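Local coordinates for protein BB_2cx5_001 (Thermus thermophilus, PDB 3RI0) that serves as a designed epitope scaffold, built on a protein of the aminoacyl-tRNA editing domain family to present a grafted linear HIV epitope, at residues F62-K67 with Y114-L119; G41-Q46 with L120-V125. The protein carries 6 engineered substitutions. All coordinates share one frame; numbering follows the deposited sequence.

Contact 1 (F62-K67 with Y114-L119)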
loop_
_atom_site.group_PDB
_atom_site.type_symbol
_atom_site.label_atom_id
_atom_site.label_comp_id
_atom_site.label_asym_id
_atom_site.label_seq_id
_atom_site.Cartn_x
_atom_site.Cartn_y
_atom_site.Cartn_z
ATOM N N PHE A 62 1.564 6.755 -1.634
ATOM C CA PHE A 62 0.842 6.538 -2.880
ATOM C C PHE A 62 0.455 5.075 -3.047
ATOM O O PHE A 62 1.301 4.192 -3.063
ATOM C CB PHE A 62 1.677 7.005 -4.070
ATOM C CG PHE A 62 1.952 8.482 -4.066
ATOM C CD1 PHE A 62 3.073 8.990 -3.415
ATOM C CD2 PHE A 62 1.088 9.369 -4.705
ATOM C CE1 PHE A 62 3.336 10.370 -3.395
ATOM C CE2 PHE A 62 1.334 10.755 -4.693
ATOM C CZ PHE A 62 2.465 11.250 -4.039
ATOM N N LEU A 63 -0.845 4.834 -3.165
ATOM C CA LEU A 63 -1.376 3.484 -3.320
ATOM C C LEU A 63 -1.640 3.284 -4.817
ATOM O O LEU A 63 -2.551 3.895 -5.388
ATOM C CB LEU A 63 -2.659 3.363 -2.502
ATOM C CG LEU A 63 -2.439 3.895 -1.083
ATOM C CD1 LEU A 63 -3.757 3.972 -0.343
ATOM C CD2 LEU A 63 -1.456 2.997 -0.346
ATOM N N VAL A 64 -0.836 2.425 -5.440
ATOM C CA VAL A 64 -0.924 2.191 -6.876
ATOM C C VAL A 64 -1.376 0.798 -7.259
ATOM O O VAL A 64 -1.009 -0.190 -6.621
ATOM C CB VAL A 64 0.460 2.438 -7.541
ATOM C CG1 VAL A 64 0.401 2.114 -9.029
ATOM C CG2 VAL A 64 0.885 3.877 -7.318
ATOM N N SER A 65 -2.176 0.717 -8.313
ATOM C CA SER A 65 -2.641 -0.568 -8.800
ATOM C C SER A 65 -1.409 -1.396 -9.155
ATOM O O SER A 65 -0.393 -0.858 -9.589
ATOM C CB SER A 65 -3.512 -0.382 -10.041
ATOM O OG SER A 65 -3.832 -1.636 -10.621
ATOM N N GLY A 66 -1.491 -2.704 -8.966
ATOM C CA GLY A 66 -0.365 -3.550 -9.305
ATOM C C GLY A 66 -0.066 -3.556 -10.800
ATOM O O GLY A 66 1.029 -3.913 -11.211
ATOM N N LYS A 67 -1.021 -3.133 -11.618
ATOM C CA LYS A 67 -0.816 -3.128 -13.068
ATOM C C LYS A 67 -0.388 -1.761 -13.602
ATOM O O LYS A 67 -0.416 -1.536 -14.820
ATOM C CB LYS A 67 -2.101 -3.533 -13.786
ATOM C CG LYS A 67 -3.086 -2.383 -13.866
ATOM C CD LYS A 67 -4.431 -2.786 -14.430
ATOM C CE LYS A 67 -5.413 -1.653 -14.227
ATOM N NZ LYS A 67 -6.808 -2.022 -14.555
ATOM N N TYR A 114 -2.633 9.142 -1.280
ATOM C CA TYR A 114 -3.324 9.241 -2.559
ATOM C C TYR A 114 -3.616 7.848 -3.100
ATOM O O TYR A 114 -2.829 6.918 -2.909
ATOM C CB TYR A 114 -2.487 10.051 -3.538
ATOM C CG TYR A 114 -2.201 11.431 -3.000
ATOM C CD1 TYR A 114 -1.176 11.641 -2.077
ATOM C CD2 TYR A 114 -3.000 12.512 -3.355
ATOM C CE1 TYR A 114 -0.950 12.901 -1.522
ATOM C CE2 TYR A 114 -2.787 13.769 -2.806
ATOM C CZ TYR A 114 -1.765 13.960 -1.891
ATOM O OH TYR A 114 -1.556 15.209 -1.359
ATOM N N LEU A 115 -4.750 7.704 -3.779
ATOM C CA LEU A 115 -5.171 6.411 -4.306
ATOM C C LEU A 115 -5.418 6.376 -5.809
ATOM O O LEU A 115 -6.300 7.064 -6.326
ATOM C CB LEU A 115 -6.442 5.957 -3.577
ATOM C CG LEU A 115 -7.084 4.619 -3.969
ATOM C CD1 LEU A 115 -6.701 3.561 -2.970
ATOM C CD2 LEU A 115 -8.593 4.749 -3.983
ATOM N N ASP A 116 -4.633 5.546 -6.488
ATOM C CA ASP A 116 -4.716 5.321 -7.933
ATOM C C ASP A 116 -6.178 5.051 -8.258
ATOM O O ASP A 116 -6.714 4.023 -7.842
ATOM C CB ASP A 116 -3.880 4.080 -8.284
ATOM C CG ASP A 116 -3.913 3.717 -9.767
ATOM O OD1 ASP A 116 -4.862 4.107 -10.488
ATOM O OD2 ASP A 116 -2.972 3.011 -10.203
ATOM N N GLU A 117 -6.812 5.952 -9.009
ATOM C CA GLU A 117 -8.231 5.783 -9.354
ATOM C C GLU A 117 -8.591 4.422 -9.940
ATOM O O GLU A 117 -9.732 3.977 -9.812
ATOM C CB GLU A 117 -8.704 6.900 -10.299
ATOM C CG GLU A 117 -7.783 7.229 -11.480
ATOM C CD GLU A 117 -8.381 8.318 -12.383
ATOM O OE1 GLU A 117 -8.851 9.357 -11.863
ATOM O OE2 GLU A 117 -8.381 8.129 -13.616
ATOM N N ASP A 118 -7.635 3.748 -10.569
ATOM C CA ASP A 118 -7.906 2.432 -11.142
ATOM C C ASP A 118 -8.257 1.393 -10.083
ATOM O O ASP A 118 -8.876 0.378 -10.393
ATOM C CB ASP A 118 -6.717 1.939 -11.973
ATOM C CG ASP A 118 -6.576 2.686 -13.296
ATOM O OD1 ASP A 118 -7.441 3.541 -13.605
ATOM O OD2 ASP A 118 -5.599 2.419 -14.026
ATOM N N LEU A 119 -7.866 1.631 -8.836
ATOM C CA LEU A 119 -8.174 0.683 -7.766
ATOM C C LEU A 119 -9.671 0.665 -7.446
ATOM O O LEU A 119 -10.204 -0.363 -7.030
ATOM C CB LEU A 119 -7.373 1.020 -6.503
ATOM C CG LEU A 119 -5.879 0.679 -6.544
ATOM C CD1 LEU A 119 -5.185 1.198 -5.292
ATOM C CD2 LEU A 119 -5.709 -0.833 -6.655
#

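Contact 2 (G41-Q46 with L120-V125)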
loop_
_atom_site.group_PDB
_atom_site.type_symbol
_atom_site.label_atom_id
_atom_site.label_comp_id
_atom_site.label_asym_id
_atom_site.label_seq_id
_atom_site.Cartn_x
_atom_site.Cartn_y
_atom_site.Cartn_z
ATOM N N GLY A 41 -6.257 -15.768 -6.263
ATOM C CA GLY A 41 -7.193 -15.695 -7.371
ATOM C C GLY A 41 -7.591 -14.312 -7.843
ATOM O O GLY A 41 -8.679 -14.151 -8.384
ATOM N N ALA A 42 -6.732 -13.314 -7.652
ATOM C CA ALA A 42 -7.053 -11.954 -8.091
ATOM C C ALA A 42 -6.217 -11.575 -9.307
ATOM O O ALA A 42 -5.288 -12.296 -9.677
ATOM C CB ALA A 42 -6.785 -10.965 -6.956
ATOM N N GLU A 43 -6.564 -10.459 -9.946
ATOM C CA GLU A 43 -5.792 -9.963 -11.086
ATOM C C GLU A 43 -4.690 -9.120 -10.473
ATOM O O GLU A 43 -4.847 -8.605 -9.362
ATOM C CB GLU A 43 -6.619 -9.047 -11.973
ATOM C CG GLU A 43 -7.645 -9.717 -12.840
ATOM C CD GLU A 43 -8.496 -8.696 -13.573
ATOM O OE1 GLU A 43 -9.663 -9.015 -13.887
ATOM O OE2 GLU A 43 -7.994 -7.574 -13.834
ATOM N N VAL A 44 -3.588 -8.955 -11.192
ATOM C CA VAL A 44 -2.495 -8.160 -10.669
ATOM C C VAL A 44 -2.912 -6.705 -10.432
ATOM O O VAL A 44 -2.372 -6.031 -9.564
ATOM C CB VAL A 44 -1.281 -8.190 -11.608
ATOM C CG1 VAL A 44 -1.517 -7.281 -12.802
ATOM C CG2 VAL A 44 -0.041 -7.767 -10.831
ATOM N N GLY A 45 -3.886 -6.226 -11.193
ATOM C CA GLY A 45 -4.335 -4.857 -11.006
ATOM C C GLY A 45 -5.023 -4.631 -9.670
ATOM O O GLY A 45 -5.212 -3.486 -9.243
ATOM N N GLN A 46 -5.400 -5.722 -9.010
ATOM C CA GLN A 46 -6.069 -5.642 -7.722
ATOM C C GLN A 46 -5.089 -5.521 -6.565
ATOM O O GLN A 46 -5.478 -5.172 -5.456
ATOM C CB GLN A 46 -6.976 -6.860 -7.505
ATOM C CG GLN A 46 -8.247 -6.833 -8.348
ATOM C CD GLN A 46 -9.066 -8.109 -8.204
ATOM O OE1 GLN A 46 -8.666 -9.175 -8.692
ATOM N NE2 GLN A 46 -10.211 -8.013 -7.527
ATOM N N LEU A 120 -10.348 1.792 -7.659
ATOM C CA LEU A 120 -11.787 1.868 -7.390
ATOM C C LEU A 120 -12.519 1.003 -8.416
ATOM O O LEU A 120 -13.715 0.740 -8.294
ATOM C CB LEU A 120 -12.283 3.314 -7.499
ATOM C CG LEU A 120 -11.564 4.414 -6.710
ATOM C CD1 LEU A 120 -12.237 5.744 -6.976
ATOM C CD2 LEU A 120 -11.589 4.104 -5.232
ATOM N N GLY A 121 -11.772 0.543 -9.418
ATOM C CA GLY A 121 -12.341 -0.276 -10.472
ATOM C C GLY A 121 -12.689 -1.710 -10.111
ATOM O O GLY A 121 -13.217 -2.441 -10.951
ATOM N N TYR A 122 -12.411 -2.134 -8.884
ATOM C CA TYR A 122 -12.732 -3.504 -8.503
ATOM C C TYR A 122 -13.645 -3.592 -7.293
ATOM O O TYR A 122 -13.811 -2.622 -6.555
ATOM C CB TYR A 122 -11.454 -4.284 -8.203
ATOM C CG TYR A 122 -10.404 -4.239 -9.288
ATOM C CD1 TYR A 122 -9.424 -3.249 -9.293
ATOM C CD2 TYR A 122 -10.371 -5.204 -10.290
ATOM C CE1 TYR A 122 -8.430 -3.228 -10.264
ATOM C CE2 TYR A 122 -9.383 -5.194 -11.267
ATOM C CZ TYR A 122 -8.411 -4.200 -11.243
ATOM O OH TYR A 122 -7.393 -4.201 -12.167
ATOM N N PRO A 123 -14.264 -4.768 -7.088
ATOM C CA PRO A 123 -15.164 -5.002 -5.955
ATOM C C PRO A 123 -14.347 -5.154 -4.672
ATOM O O PRO A 123 -14.851 -4.982 -3.563
ATOM C CB PRO A 123 -15.900 -6.281 -6.357
ATOM C CG PRO A 123 -14.908 -6.987 -7.217
ATOM C CD PRO A 123 -14.362 -5.869 -8.062
ATOM N N GLU A 124 -13.072 -5.490 -4.834
ATOM C CA GLU A 124 -12.170 -5.627 -3.698
ATOM C C GLU A 124 -10.731 -5.676 -4.188
ATOM O O GLU A 124 -10.476 -6.058 -5.327
ATOM C CB GLU A 124 -12.477 -6.886 -2.884
ATOM C CG GLU A 124 -11.619 -8.069 -3.261
ATOM C CD GLU A 124 -12.382 -9.128 -3.992
ATOM O OE1 GLU A 124 -13.220 -9.802 -3.347
ATOM O OE2 GLU A 124 -12.156 -9.287 -5.209
ATOM N N VAL A 125 -9.798 -5.287 -3.320
ATOM C CA VAL A 125 -8.377 -5.273 -3.656
ATOM C C VAL A 125 -7.579 -5.931 -2.529
ATOM O O VAL A 125 -8.093 -6.119 -1.420
ATOM C CB VAL A 125 -7.864 -3.816 -3.864
ATOM C CG1 VAL A 125 -8.443 -3.224 -5.142
ATOM C CG2 VAL A 125 -8.261 -2.954 -2.688
#

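Contact 1 (F62-K67 with Y114-L119)
D116 OD2 accepts a hydrogen bond from the backbone N of S65 across the two strand ends at 3.1 Å, bent little at hydrogen (165°) but arriving from above the carboxylate plane; the same oxygen takes a second from N68 ND2. The other oxygen, OD1, receives D118 N at 2.8 Å, closing an Asx turn; with both oxygens engaged, the carboxylate has little freedom to rotate. CG of D116 lies anti to its backbone N (chi1 179°), which carries the group across to S65. Before this turn in the chain, strand 113-116 runs parallel to strand 59-65, inner neighbours in the mixed sheet of the editing-domain fold: L63 N bonds Y114 O and L63 O takes D116 N, each at 2.9 Å. On one face F62 and Y114 lie side by side, their rings only 19° from parallel yet slid so far apart that they barely overlap, CE2 of F62 reaching CD1 of Y114 at 3.7 Å. The opposite face carries L63 and L115, whose CD1 methyls meet at 4.0 Å beside helix 140-147. Past the strands, L119 leans back over the sheet end, CD2 against S65 CA at 3.8 Å, while S65 OG turns to G45 O.

Contact 2 (G41-Q46 with L120-V125)
Q46 lays its aliphatic CG over one face of the Y122 ring, 3.5 Å from the ring centroid and 18° off the normal, a CH-pi contact displaced toward CD2, which lies 3.3 Å from Q46 CG. The amide beyond is tilted 27° from the ring plane, and its NE2 donates to the backbone O of E124 at 3.0 Å, with an N-H...O angle of 140°; a weak second bond runs from the same NE2 to E124 OE2. At the ring's edge, near its plane, E43 OE2 stands 3.8 Å from Y122 CE2, its carboxylate nearly perpendicular to the ring. The phenol end rests on G45, OH to CA 3.3 Å, where the glycine leaves room for it. V125 CB lies against the carbonyl O of Q46, where the two chains begin to run side by side.

Further back, the Q46 side chain is set by its own loop. OE1 accepts a hydrogen bond from E43 N at 2.8 Å, in the carbonyl plane, so the amide is gripped at both ends and its flip is decided; the Q46 N to E43 O bond closes the 3-10 turn that carries the side chain. Y122 OH also meets K67 NZ in a weak hydrogen bond. The 41-46 loop begins with G41, the C-prime residue of the Schellman motif that ends helix 33-39, and runs on into strand 47-54, which pairs in parallel with strand 125-128, the strand entered from 120-125.

In the fold
Contact 1 and contact 2 have centres 10 Å apart: contact 1 pairs two strands of the mixed sheet, and contact 2 joins the loops that lead into strands 47-54 and 125-128 of the same sheet. Along the chain the order is 41-46, 62-67, 114-119, 120-125, so contact 1 is nested inside the loop that contact 2 closes, and 114-119 runs directly into 120-125. Strand 47-54, pairing with both 59-65 and 125-128, joins the two regions through the sheet. They also touch: S65 and G45 link them directly, and L115 CD2 packs on L120 CD2. Both lie within the range of the aminoacyl-tRNA editing domain, and through them residues far apart in sequence become neighbours.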